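Local coordinates for beta-xylanase (Caldicellulosiruptor kristjanssonii, PDB 7NWN), which probably binds plant cell-wall carbohydrate through a calcium-bearing family 9 carbohydrate-binding module belonging to a multimodular xylanase–glucuronoyl esterase, at residues S83-T87 and P88-D92. Numbering follows the deposited sequence.
Sequences SANST and PYQQD. With CA (calcium ion), chain Q.
Within the loop joining strands 69-77 and 93-99, Q91 NE2 donates to the backbone O of N85 at 2.8 Å. The bond is nearly straight (167° at the hydrogen), and that oxygen lies close to the Q91 amide plane. With CG set beside the backbone N (chi1 -46°) and the chain extended beyond it, the aliphatic part runs along the inside of the turn: CB packs on S83 CB at 3.8 Å. OE1 is held by N118 of strand 112-118. Shortening Q91 to an alanine removes the amide, which would probably leave the N85 carbonyl without this donor and N118 ND2 without its acceptor.

Next along, N85 OD1 accepts from T87 N (2.9 Å), an Asx turn, ND2 donates to A175 O, and CG rests on Q90 CB at 3.5 Å. Q90 N in turn donates to T87 O. T87 CG2 sits over one Y89 ring face, offset toward the rim, 3.4 Å from CE2: a close CH-pi contact.

The solvent side is marked by exposed Y89 and a water bridging T87 OG1 and Q90 NE2, while Q90 OE1 accepts from R177 N. D92 chelates calcium through both carboxylate oxygens, with D78, the backbone oxygens of V80 and A171, and a water; side-chain and backbone bonds together probably help hold this loop, with its short 3-10 segment at 88-89, in shape just before D92.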
ATOM      1  N   SER A  83     -15.326   8.018  -8.955  1.00 34.16           N
ATOM      2  CA  SER A  83     -15.644   6.709  -8.433  1.00 38.85           C
ATOM      3  C   SER A  83     -17.080   6.356  -8.828  1.00 36.97           C
ATOM      4  O   SER A  83     -17.710   5.575  -8.115  1.00 41.02           O
ATOM      5  CB  SER A  83     -15.514   6.647  -6.917  1.00 41.48           C
ATOM      6  OG  SER A  83     -16.188   7.716  -6.263  1.00 40.90           O
ATOM      7  N   ALA A  84     -17.557   6.867  -9.976  1.00 40.09           N
ATOM      8  CA  ALA A  84     -18.923   6.541 -10.411  1.00 44.52           C
ATOM      9  C   ALA A  84     -19.063   5.107 -10.979  1.00 42.61           C
ATOM     10  O   ALA A  84     -20.119   4.520 -10.833  1.00 47.43           O
ATOM     11  CB  ALA A  84     -19.466   7.616 -11.329  1.00 42.53           C
ATOM     12  N   ASN A  85     -17.998   4.492 -11.535  1.00 41.32           N
ATOM     13  CA  ASN A  85     -18.066   3.122 -12.065  1.00 41.76           C
ATOM     14  C   ASN A  85     -18.326   2.128 -10.938  1.00 45.25           C
ATOM     15  O   ASN A  85     -17.726   2.258  -9.885  1.00 52.44           O
ATOM     16  CB  ASN A  85     -16.765   2.744 -12.787  1.00 42.98           C
ATOM     17  CG  ASN A  85     -16.913   1.600 -13.777  1.00 44.97           C
ATOM     18  OD1 ASN A  85     -17.310   0.488 -13.418  1.00 43.63           O
ATOM     19  ND2 ASN A  85     -16.582   1.865 -15.026  1.00 39.90           N
ATOM     20  N   SER A  86     -19.178   1.106 -11.140  1.00 43.94           N
ATOM     21  CA  SER A  86     -19.430   0.145 -10.065  1.00 43.85           C
ATOM     22  C   SER A  86     -18.315  -0.905  -9.957  1.00 42.16           C
ATOM     23  O   SER A  86     -18.265  -1.654  -8.985  1.00 46.97           O
ATOM     24  CB  SER A  86     -20.769  -0.518 -10.222  1.00 51.88           C
ATOM     25  OG  SER A  86     -20.758  -1.217 -11.453  1.00 61.12           O
ATOM     26  N   THR A  87     -17.444  -1.007 -10.967  1.00 40.82           N
ATOM     27  CA  THR A  87     -16.287  -1.882 -10.860  1.00 44.41           C
ATOM     28  C   THR A  87     -15.224  -1.158 -10.031  1.00 44.09           C
ATOM     29  O   THR A  87     -14.748  -0.093 -10.434  1.00 41.91           O
ATOM     30  CB  THR A  87     -15.694  -2.235 -12.238  1.00 44.62           C
ATOM     31  OG1 THR A  87     -16.742  -2.807 -13.017  1.00 49.51           O
ATOM     32  CG2 THR A  87     -14.552  -3.236 -12.175  1.00 48.08           C
ATOM     33  N   PRO A  88     -14.814  -1.733  -8.871  1.00 43.65           N
ATOM     34  CA  PRO A  88     -13.837  -1.104  -7.972  1.00 37.23           C
ATOM     35  C   PRO A  88     -12.553  -0.590  -8.605  1.00 39.47           C
ATOM     36  O   PRO A  88     -12.154   0.542  -8.289  1.00 37.20           O
ATOM     37  CB  PRO A  88     -13.591  -2.163  -6.877  1.00 39.82           C
ATOM     38  CG  PRO A  88     -14.902  -2.980  -6.870  1.00 41.30           C
ATOM     39  CD  PRO A  88     -15.345  -2.994  -8.320  1.00 44.45           C
ATOM     40  N   TYR A  89     -11.930  -1.380  -9.505  1.00 39.08           N
ATOM     41  CA  TYR A  89     -10.646  -0.942 -10.022  1.00 40.11           C
ATOM     42  C   TYR A  89     -10.852   0.106 -11.122  1.00 39.71           C
ATOM     43  O   TYR A  89      -9.858   0.654 -11.603  1.00 40.07           O
ATOM     44  CB  TYR A  89      -9.774  -2.071 -10.560  1.00 42.45           C
ATOM     45  CG  TYR A  89     -10.380  -2.835 -11.717  1.00 57.30           C
ATOM     46  CD1 TYR A  89     -10.260  -2.383 -13.038  1.00 53.20           C
ATOM     47  CD2 TYR A  89     -11.033  -4.040 -11.489  1.00 58.04           C
ATOM     48  CE1 TYR A  89     -10.798  -3.102 -14.094  1.00 68.76           C
ATOM     49  CE2 TYR A  89     -11.569  -4.771 -12.536  1.00 66.19           C
ATOM     50  CZ  TYR A  89     -11.456  -4.298 -13.837  1.00 73.38           C
ATOM     51  OH  TYR A  89     -11.975  -5.026 -14.873  1.00 89.73           O
ATOM     52  N   GLN A  90     -12.122   0.377 -11.481  1.00 36.60           N
ATOM     53  CA  GLN A  90     -12.406   1.468 -12.423  1.00 46.21           C
ATOM     54  C   GLN A  90     -12.707   2.793 -11.701  1.00 43.52           C
ATOM     55  O   GLN A  90     -13.246   3.723 -12.302  1.00 42.58           O
ATOM     56  CB  GLN A  90     -13.517   1.067 -13.404  1.00 42.88           C
ATOM     57  CG  GLN A  90     -13.097  -0.099 -14.296  1.00 49.75           C
ATOM     58  CD  GLN A  90     -13.239   0.257 -15.758  1.00 57.28           C
ATOM     59  OE1 GLN A  90     -12.632   1.197 -16.279  1.00 47.09           O
ATOM     60  NE2 GLN A  90     -14.122  -0.470 -16.416  1.00 50.14           N
ATOM     61  N   GLN A  91     -12.396   2.870 -10.399  1.00 39.58           N
ATOM     62  CA  GLN A  91     -12.479   4.102  -9.618  1.00 39.83           C
ATOM     63  C   GLN A  91     -11.061   4.532  -9.244  1.00 39.89           C
ATOM     64  O   GLN A  91     -10.160   3.697  -9.095  1.00 34.80           O
ATOM     65  CB  GLN A  91     -13.308   3.858  -8.355  1.00 37.97           C
ATOM     66  CG  GLN A  91     -14.609   3.094  -8.597  1.00 36.96           C
ATOM     67  CD  GLN A  91     -15.251   2.625  -7.310  1.00 43.63           C
ATOM     68  OE1 GLN A  91     -14.680   2.738  -6.230  1.00 39.79           O
ATOM     69  NE2 GLN A  91     -16.463   2.075  -7.398  1.00 40.32           N
ATOM     70  N   ASP A  92     -10.894   5.827  -8.989  1.00 33.47           N
ATOM     71  CA  ASP A  92      -9.607   6.302  -8.513  1.00 33.50           C
ATOM     72  C   ASP A  92      -9.356   5.663  -7.134  1.00 29.66           C
ATOM     73  O   ASP A  92     -10.154   5.851  -6.240  1.00 30.63           O
ATOM     74  CB  ASP A  92      -9.637   7.815  -8.357  1.00 30.82           C
ATOM     75  CG  ASP A  92      -9.427   8.562  -9.672  1.00 37.84           C
ATOM     76  OD1 ASP A  92      -8.448   8.278 -10.383  1.00 34.88           O
ATOM     77  OD2 ASP A  92     -10.243   9.411  -9.975  1.00 40.82           O
TER
HETATM   78 CA    CA Q 316      -8.606  10.522 -11.620  1.00 50.34          CA
HETATM   79  O   HOH W   1     -15.290   5.456 -11.629  1.00 39.76           O
HETATM   80  O   HOH W   2     -15.952  -2.521 -15.616  1.00 64.09           O
HETATM   81  O   HOH W   3      -7.876  11.825 -13.736  1.00 35.41           O